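Local coordinates for serine protease inhibitor 4, isoform B (Drosophila melanogaster, PDB 4P0F), which probably inhibits serine-type and cysteine-type endopeptidases, as a member of the serpin family, and is captured here in its cleaved form, at residues 124-129 with 159-164; 96-101 with 120-125. One frame throughout, in Å; residues are numbered along the deposited sequence.

Interaction 1: 124-129 with 159-164; sequences VDFSKN and SESRLV
The F126 ring meets the start of strand 161-174 without a single hydrogen bond crossing between the two segments, an example of a contact between loop and strand carried mainly by one aromatic side chain. Its first torsion (chi1 -73°) sets CG beside the backbone N and aims the ring at the strand. S161 CB lies over one face as a CH-pi contact, 4.0 Å from the ring centroid of F126, while V124 CG2 from the ring's own segment covers the opposite face, toward its rim. At the edge, R162 O comes close to the ring plane, 3.8 Å from F126 CE2. V164 CG2 approaches F126 CZ obliquely at 3.7 Å. Helix 129-143 packs on the same ring through A132 and I136.

Beside this, S127 OG touches S159 CB at 3.3 Å. The loop of S159 is braced from its own side: R162 NH1 reaches S159 O in the guanidinium plane (2.8 Å, 163° at the hydrogen) and also S161 O at 2.9 Å, from above that carbonyl's plane. R162 NE forms a salt bridge with E309, and S161 OG bonds to N158. A classic beta bulge sets two residues, R162 and L163, opposite V339 of strand 328-341. With the R162 guanidinium and S161 OG engaged away from the loop, the contact rests mainly on van der Waals and CH-pi packing, with the F126 ring lying between S161 CB and V124 CG2.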
ATOM      1  N   VAL A 124     -24.810   3.577   7.167  1.00 21.04           N
ATOM      2  CA  VAL A 124     -25.304   3.476   5.792  1.00 21.64           C
ATOM      3  C   VAL A 124     -26.283   2.314   5.656  1.00 26.08           C
ATOM      4  O   VAL A 124     -26.291   1.407   6.487  1.00 24.67           O
ATOM      5  CB  VAL A 124     -24.146   3.282   4.774  1.00 26.03           C
ATOM      6  CG1 VAL A 124     -23.147   4.436   4.857  1.00 24.52           C
ATOM      7  CG2 VAL A 124     -23.443   1.951   4.996  1.00 23.14           C
ATOM      8  N   ASP A 125     -27.104   2.345   4.610  1.00 22.83           N
ATOM      9  CA  ASP A 125     -28.074   1.285   4.354  1.00 24.80           C
ATOM     10  C   ASP A 125     -27.544   0.345   3.275  1.00 22.80           C
ATOM     11  O   ASP A 125     -27.680   0.624   2.082  1.00 24.14           O
ATOM     12  CB  ASP A 125     -29.421   1.883   3.936  1.00 28.09           C
ATOM     13  CG  ASP A 125     -30.505   0.837   3.776  1.00 33.15           C
ATOM     14  OD1 ASP A 125     -30.196  -0.367   3.841  1.00 29.78           O
ATOM     15  OD2 ASP A 125     -31.676   1.219   3.568  1.00 32.65           O
ATOM     16  N   PHE A 126     -26.925  -0.761   3.685  1.00 21.79           N
ATOM     17  CA  PHE A 126     -26.322  -1.698   2.730  1.00 23.72           C
ATOM     18  C   PHE A 126     -27.346  -2.464   1.884  1.00 22.71           C
ATOM     19  O   PHE A 126     -26.990  -3.034   0.853  1.00 25.28           O
ATOM     20  CB  PHE A 126     -25.416  -2.697   3.462  1.00 20.39           C
ATOM     21  CG  PHE A 126     -24.114  -2.102   3.950  1.00 19.10           C
ATOM     22  CD1 PHE A 126     -23.191  -1.563   3.063  1.00 18.52           C
ATOM     23  CD2 PHE A 126     -23.794  -2.121   5.303  1.00 18.65           C
ATOM     24  CE1 PHE A 126     -21.997  -1.040   3.521  1.00 20.18           C
ATOM     25  CE2 PHE A 126     -22.608  -1.590   5.768  1.00 20.28           C
ATOM     26  CZ  PHE A 126     -21.705  -1.047   4.874  1.00 19.84           C
ATOM     27  N   SER A 127     -28.606  -2.487   2.307  1.00 23.93           N
ATOM     28  CA  SER A 127     -29.661  -3.077   1.485  1.00 25.48           C
ATOM     29  C   SER A 127     -29.840  -2.253   0.219  1.00 28.35           C
ATOM     30  O   SER A 127     -30.176  -2.782  -0.845  1.00 29.11           O
ATOM     31  CB  SER A 127     -30.978  -3.157   2.257  1.00 30.83           C
ATOM     32  OG  SER A 127     -30.820  -3.994   3.386  1.00 34.40           O
ATOM     33  N   LYS A 128     -29.618  -0.950   0.345  1.00 25.80           N
ATOM     34  CA  LYS A 128     -29.574  -0.074  -0.815  1.00 27.13           C
ATOM     35  C   LYS A 128     -28.121  -0.000  -1.234  1.00 27.16           C
ATOM     36  O   LYS A 128     -27.435   0.992  -0.992  1.00 24.40           O
ATOM     37  CB  LYS A 128     -30.126   1.308  -0.492  1.00 27.12           C
ATOM     38  CG  LYS A 128     -31.608   1.313  -0.148  1.00 29.22           C
ATOM     39  CD  LYS A 128     -32.054   2.683   0.324  1.00 32.55           C
ATOM     40  CE  LYS A 128     -33.531   2.671   0.711  1.00 55.55           C
ATOM     41  NZ  LYS A 128     -33.970   3.956   1.324  1.00 60.60           N
ATOM     42  N   ASN A 129     -27.654  -1.075  -1.850  1.00 24.69           N
ATOM     43  CA  ASN A 129     -26.223  -1.304  -1.967  1.00 23.29           C
ATOM     44  C   ASN A 129     -25.548  -0.364  -2.968  1.00 24.06           C
ATOM     45  O   ASN A 129     -24.371  -0.045  -2.815  1.00 22.15           O
ATOM     46  CB  ASN A 129     -25.951  -2.765  -2.330  1.00 23.81           C
ATOM     47  CG  ASN A 129     -26.686  -3.210  -3.565  1.00 24.94           C
ATOM     48  OD1 ASN A 129     -27.859  -2.893  -3.753  1.00 30.48           O
ATOM     49  ND2 ASN A 129     -26.003  -3.968  -4.414  1.00 25.93           N
ATOM     50  N   SER A 159     -27.938  -6.889   2.018  1.00 22.78           N
ATOM     51  CA  SER A 159     -28.575  -6.758   3.322  1.00 22.22           C
ATOM     52  C   SER A 159     -27.853  -7.514   4.434  1.00 24.27           C
ATOM     53  O   SER A 159     -28.113  -7.269   5.613  1.00 23.65           O
ATOM     54  CB  SER A 159     -30.032  -7.241   3.255  1.00 27.20           C
ATOM     55  OG  SER A 159     -30.089  -8.585   2.814  1.00 33.33           O
ATOM     56  N   GLU A 160     -26.963  -8.433   4.064  1.00 23.31           N
ATOM     57  CA  GLU A 160     -26.157  -9.169   5.044  1.00 21.21           C
ATOM     58  C   GLU A 160     -24.889  -8.416   5.464  1.00 18.54           C
ATOM     59  O   GLU A 160     -24.254  -8.776   6.449  1.00 19.40           O
ATOM     60  CB  GLU A 160     -25.760 -10.545   4.497  1.00 30.23           C
ATOM     61  CG  GLU A 160     -26.929 -11.474   4.220  1.00 34.51           C
ATOM     62  CD  GLU A 160     -27.400 -12.201   5.464  1.00 57.84           C
ATOM     63  OE1 GLU A 160     -26.688 -13.121   5.929  1.00 45.71           O
ATOM     64  OE2 GLU A 160     -28.481 -11.850   5.977  1.00 60.03           O
ATOM     65  N   SER A 161     -24.513  -7.381   4.709  1.00 18.93           N
ATOM     66  CA  SER A 161     -23.337  -6.577   5.040  1.00 17.99           C
ATOM     67  C   SER A 161     -23.565  -5.874   6.365  1.00 17.96           C
ATOM     68  O   SER A 161     -24.672  -5.403   6.629  1.00 18.67           O
ATOM     69  CB  SER A 161     -23.045  -5.534   3.950  1.00 18.63           C
ATOM     70  OG  SER A 161     -22.865  -6.126   2.678  1.00 21.09           O
ATOM     71  N   ARG A 162     -22.530  -5.788   7.195  1.00 18.92           N
ATOM     72  CA  ARG A 162     -22.674  -5.163   8.503  1.00 16.62           C
ATOM     73  C   ARG A 162     -21.733  -3.980   8.691  1.00 16.21           C
ATOM     74  O   ARG A 162     -22.108  -2.983   9.308  1.00 16.89           O
ATOM     75  CB  ARG A 162     -22.472  -6.201   9.601  1.00 18.27           C
ATOM     76  CG  ARG A 162     -23.582  -7.227   9.644  1.00 17.87           C
ATOM     77  CD  ARG A 162     -24.875  -6.645  10.229  1.00 18.95           C
ATOM     78  NE  ARG A 162     -26.004  -7.574  10.143  1.00 19.76           N
ATOM     79  CZ  ARG A 162     -26.847  -7.656   9.117  1.00 22.88           C
ATOM     80  NH1 ARG A 162     -26.710  -6.864   8.057  1.00 22.89           N
ATOM     81  NH2 ARG A 162     -27.831  -8.539   9.149  1.00 24.50           N
ATOM     82  N   LEU A 163     -20.510  -4.073   8.189  1.00 15.78           N
ATOM     83  CA  LEU A 163     -19.687  -2.882   8.146  1.00 20.47           C
ATOM     84  C   LEU A 163     -18.610  -2.985   7.099  1.00 16.77           C
ATOM     85  O   LEU A 163     -18.264  -4.073   6.659  1.00 16.68           O
ATOM     86  CB  LEU A 163     -19.075  -2.602   9.515  1.00 23.31           C
ATOM     87  CG  LEU A 163     -18.245  -3.719  10.128  1.00 28.79           C
ATOM     88  CD1 LEU A 163     -16.763  -3.570   9.771  1.00 37.34           C
ATOM     89  CD2 LEU A 163     -18.440  -3.712  11.620  1.00 26.08           C
ATOM     90  N   VAL A 164     -18.118  -1.823   6.684  1.00 14.39           N
ATOM     91  CA  VAL A 164     -16.971  -1.740   5.793  1.00 15.34           C
ATOM     92  C   VAL A 164     -15.956  -0.821   6.435  1.00 18.26           C
ATOM     93  O   VAL A 164     -16.273   0.316   6.777  1.00 15.45           O
ATOM     94  CB  VAL A 164     -17.346  -1.208   4.400  1.00 15.09           C
ATOM     95  CG1 VAL A 164     -16.099  -1.078   3.509  1.00 16.50           C
ATOM     96  CG2 VAL A 164     -18.360  -2.116   3.744  1.00 14.73           C
TER

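Interaction 2: 96-101 with 120-125; sequences KIFVMD and AAQSVD
K96 pairs with A120 and M100 with V124 at the two ends of a parallel ladder, the edge pair of the large serpin sheet A, whose strands 91-100 and 120-124 are linked through helix 107-115. The segment axes lie 28° apart.

Backbone bonds alternate: I97 and V99 each use both N and O, bonding to A120 O, Q122 N, Q122 O and V124 N, and D101 N closes the ladder on V124 O.

Polar side chains gather on the sheet face that carries K96, F98 and Q122. K96 has CG anti to the backbone N (chi1 -172°) and, extended beyond, carries NZ to Q122 OE1 at 3.2 Å, from above the amide plane; a water joins the same two atoms. Q122 OE1 also lies at the edge of the F98 ring, 3.6 Å from F98 CE2.

Apolar contacts are few: I97 CG2 on A121 CB, and V124 CG1 at the F98 edge. The side chains of D101 and D125 cross at about a right angle, with D101 OD2 4.5 Å from D125 OD2, unfavourable if both are charged. A second water accepts a hydrogen bond from S123 OG and donates one to M100 O.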
ATOM      1  N   LYS A  96     -12.034   5.385   7.935  1.00 17.71           N
ATOM      2  CA  LYS A  96     -13.464   5.522   8.189  1.00 18.51           C
ATOM      3  C   LYS A  96     -14.129   4.163   8.219  1.00 18.80           C
ATOM      4  O   LYS A  96     -13.758   3.269   7.471  1.00 17.44           O
ATOM      5  CB  LYS A  96     -14.125   6.404   7.126  1.00 16.26           C
ATOM      6  CG  LYS A  96     -15.584   6.762   7.419  1.00 17.07           C
ATOM      7  CD  LYS A  96     -16.012   8.021   6.681  1.00 21.79           C
ATOM      8  CE  LYS A  96     -17.418   8.443   7.062  1.00 21.72           C
ATOM      9  NZ  LYS A  96     -17.770   9.772   6.459  1.00 25.04           N
ATOM     10  N   ILE A  97     -15.134   4.029   9.079  1.00 17.91           N
ATOM     11  CA  ILE A  97     -15.932   2.816   9.126  1.00 18.84           C
ATOM     12  C   ILE A  97     -17.369   3.164   8.736  1.00 15.63           C
ATOM     13  O   ILE A  97     -17.902   4.200   9.136  1.00 17.92           O
ATOM     14  CB  ILE A  97     -15.892   2.144  10.520  1.00 16.54           C
ATOM     15  CG1 ILE A  97     -16.634   0.807  10.480  1.00 21.19           C
ATOM     16  CG2 ILE A  97     -16.467   3.052  11.601  1.00 20.42           C
ATOM     17  CD1 ILE A  97     -16.414  -0.067  11.730  1.00 24.97           C
ATOM     18  N   PHE A  98     -17.965   2.297   7.926  1.00 16.94           N
ATOM     19  CA  PHE A  98     -19.333   2.474   7.466  1.00 16.20           C
ATOM     20  C   PHE A  98     -20.149   1.308   8.003  1.00 19.04           C
ATOM     21  O   PHE A  98     -19.823   0.155   7.734  1.00 17.38           O
ATOM     22  CB  PHE A  98     -19.387   2.539   5.949  1.00 17.71           C
ATOM     23  CG  PHE A  98     -18.525   3.628   5.353  1.00 16.19           C
ATOM     24  CD1 PHE A  98     -17.192   3.391   5.058  1.00 18.45           C
ATOM     25  CD2 PHE A  98     -19.061   4.874   5.073  1.00 19.04           C
ATOM     26  CE1 PHE A  98     -16.413   4.380   4.505  1.00 20.93           C
ATOM     27  CE2 PHE A  98     -18.284   5.873   4.516  1.00 20.65           C
ATOM     28  CZ  PHE A  98     -16.956   5.621   4.233  1.00 19.42           C
ATOM     29  N   VAL A  99     -21.200   1.617   8.764  1.00 17.25           N
ATOM     30  CA  VAL A  99     -21.902   0.616   9.577  1.00 17.65           C
ATOM     31  C   VAL A  99     -23.370   0.499   9.166  1.00 18.66           C
ATOM     32  O   VAL A  99     -24.052   1.502   8.975  1.00 20.47           O
ATOM     33  CB  VAL A  99     -21.826   0.976  11.075  1.00 18.07           C
ATOM     34  CG1 VAL A  99     -22.437  -0.141  11.956  1.00 19.36           C
ATOM     35  CG2 VAL A  99     -20.374   1.247  11.474  1.00 22.97           C
ATOM     36  N   MET A 100     -23.835  -0.736   9.018  1.00 18.84           N
ATOM     37  CA  MET A 100     -25.236  -1.018   8.690  1.00 19.99           C
ATOM     38  C   MET A 100     -26.177  -0.223   9.594  1.00 21.11           C
ATOM     39  O   MET A 100     -26.035  -0.258  10.818  1.00 21.27           O
ATOM     40  CB  MET A 100     -25.501  -2.526   8.817  1.00 20.24           C
ATOM     41  CG  MET A 100     -26.928  -3.002   8.509  1.00 21.61           C
ATOM     42  SD  MET A 100     -27.310  -2.992   6.742  1.00 24.97           S
ATOM     43  CE  MET A 100     -27.823  -1.358   6.547  1.00 22.39           C
ATOM     44  N   ASP A 101     -27.118   0.513   8.997  1.00 22.08           N
ATOM     45  CA  ASP A 101     -28.121   1.245   9.777  1.00 23.47           C
ATOM     46  C   ASP A 101     -28.732   0.350  10.840  1.00 25.42           C
ATOM     47  O   ASP A 101     -29.121  -0.779  10.549  1.00 24.49           O
ATOM     48  CB  ASP A 101     -29.259   1.768   8.899  1.00 24.75           C
ATOM     49  CG  ASP A 101     -28.871   2.977   8.063  1.00 32.03           C
ATOM     50  OD1 ASP A 101     -27.890   3.678   8.397  1.00 29.37           O
ATOM     51  OD2 ASP A 101     -29.585   3.232   7.071  1.00 34.61           O
ATOM     52  N   ALA A 120     -13.182   8.073  11.296  1.00 21.64           N
ATOM     53  CA  ALA A 120     -14.531   8.600  11.255  1.00 22.77           C
ATOM     54  C   ALA A 120     -15.488   7.416  11.252  1.00 22.10           C
ATOM     55  O   ALA A 120     -15.067   6.273  11.100  1.00 21.23           O
ATOM     56  CB  ALA A 120     -14.737   9.470  10.027  1.00 23.58           C
ATOM     57  N   ALA A 121     -16.773   7.698  11.420  1.00 24.21           N
ATOM     58  CA  ALA A 121     -17.785   6.652  11.398  1.00 25.96           C
ATOM     59  C   ALA A 121     -19.083   7.202  10.824  1.00 27.02           C
ATOM     60  O   ALA A 121     -19.439   8.357  11.063  1.00 25.96           O
ATOM     61  CB  ALA A 121     -18.004   6.103  12.777  1.00 26.12           C
ATOM     62  N   GLN A 122     -19.773   6.367  10.053  1.00 22.02           N
ATOM     63  CA  GLN A 122     -21.024   6.757   9.412  1.00 21.54           C
ATOM     64  C   GLN A 122     -21.928   5.543   9.259  1.00 20.13           C
ATOM     65  O   GLN A 122     -21.457   4.459   8.949  1.00 21.05           O
ATOM     66  CB  GLN A 122     -20.745   7.380   8.047  1.00 26.23           C
ATOM     67  CG  GLN A 122     -21.988   7.846   7.301  1.00 25.86           C
ATOM     68  CD  GLN A 122     -21.661   8.523   5.981  1.00 27.99           C
ATOM     69  OE1 GLN A 122     -20.517   8.516   5.534  1.00 27.74           O
ATOM     70  NE2 GLN A 122     -22.666   9.110   5.350  1.00 29.09           N
ATOM     71  N   SER A 123     -23.226   5.739   9.471  1.00 21.86           N
ATOM     72  CA  SER A 123     -24.207   4.685   9.243  1.00 21.52           C
ATOM     73  C   SER A 123     -24.697   4.740   7.800  1.00 23.96           C
ATOM     74  O   SER A 123     -24.948   5.823   7.273  1.00 27.11           O
ATOM     75  CB  SER A 123     -25.387   4.830  10.207  1.00 23.79           C
ATOM     76  OG  SER A 123     -24.965   4.666  11.549  1.00 30.80           O
ATOM     77  N   VAL A 124     -24.810   3.577   7.167  1.00 21.04           N
ATOM     78  CA  VAL A 124     -25.304   3.476   5.792  1.00 21.64           C
ATOM     79  C   VAL A 124     -26.283   2.314   5.656  1.00 26.08           C
ATOM     80  O   VAL A 124     -26.291   1.407   6.487  1.00 24.67           O
ATOM     81  CB  VAL A 124     -24.146   3.282   4.774  1.00 26.03           C
ATOM     82  CG1 VAL A 124     -23.147   4.436   4.857  1.00 24.52           C
ATOM     83  CG2 VAL A 124     -23.443   1.951   4.996  1.00 23.14           C
ATOM     84  N   ASP A 125     -27.104   2.345   4.610  1.00 22.83           N
ATOM     85  CA  ASP A 125     -28.074   1.285   4.354  1.00 24.80           C
ATOM     86  C   ASP A 125     -27.544   0.345   3.275  1.00 22.80           C
ATOM     87  O   ASP A 125     -27.680   0.624   2.082  1.00 24.14           O
ATOM     88  CB  ASP A 125     -29.421   1.883   3.936  1.00 28.09           C
ATOM     89  CG  ASP A 125     -30.505   0.837   3.776  1.00 33.15           C
ATOM     90  OD1 ASP A 125     -30.196  -0.367   3.841  1.00 29.78           O
ATOM     91  OD2 ASP A 125     -31.676   1.219   3.568  1.00 32.65           O
TER
HETATM   92  O   HOH W   1     -18.826   9.655   3.874  1.00 25.98           O
HETATM   93  O   HOH W   2     -25.123   2.050  12.349  1.00 26.26           O

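How the interactions relate
Interactions 1 and 2 lie with their centres 9 Å apart on one side of the chain's centre, and share V124 and D125. Along the chain come 96-101, helix 107-115, then 120-125 running into 124-129, helix 129-143 and finally 159-164. Strand 91-100 is flanked by 120-124 and 161-174, antiparallel to the latter; R162 O to M100 N and V164 N to F98 O, both 2.8 Å, are probable hydrogen bonds joining the contacts. M100 CE also packs on F126 N. Strand 161-174 next pairs with 328-341, which in a cleaved serpin is the inserted reactive-centre loop, so interaction 2 forms the edge of sheet A while interaction 1 reaches the strand beside the inserted loop.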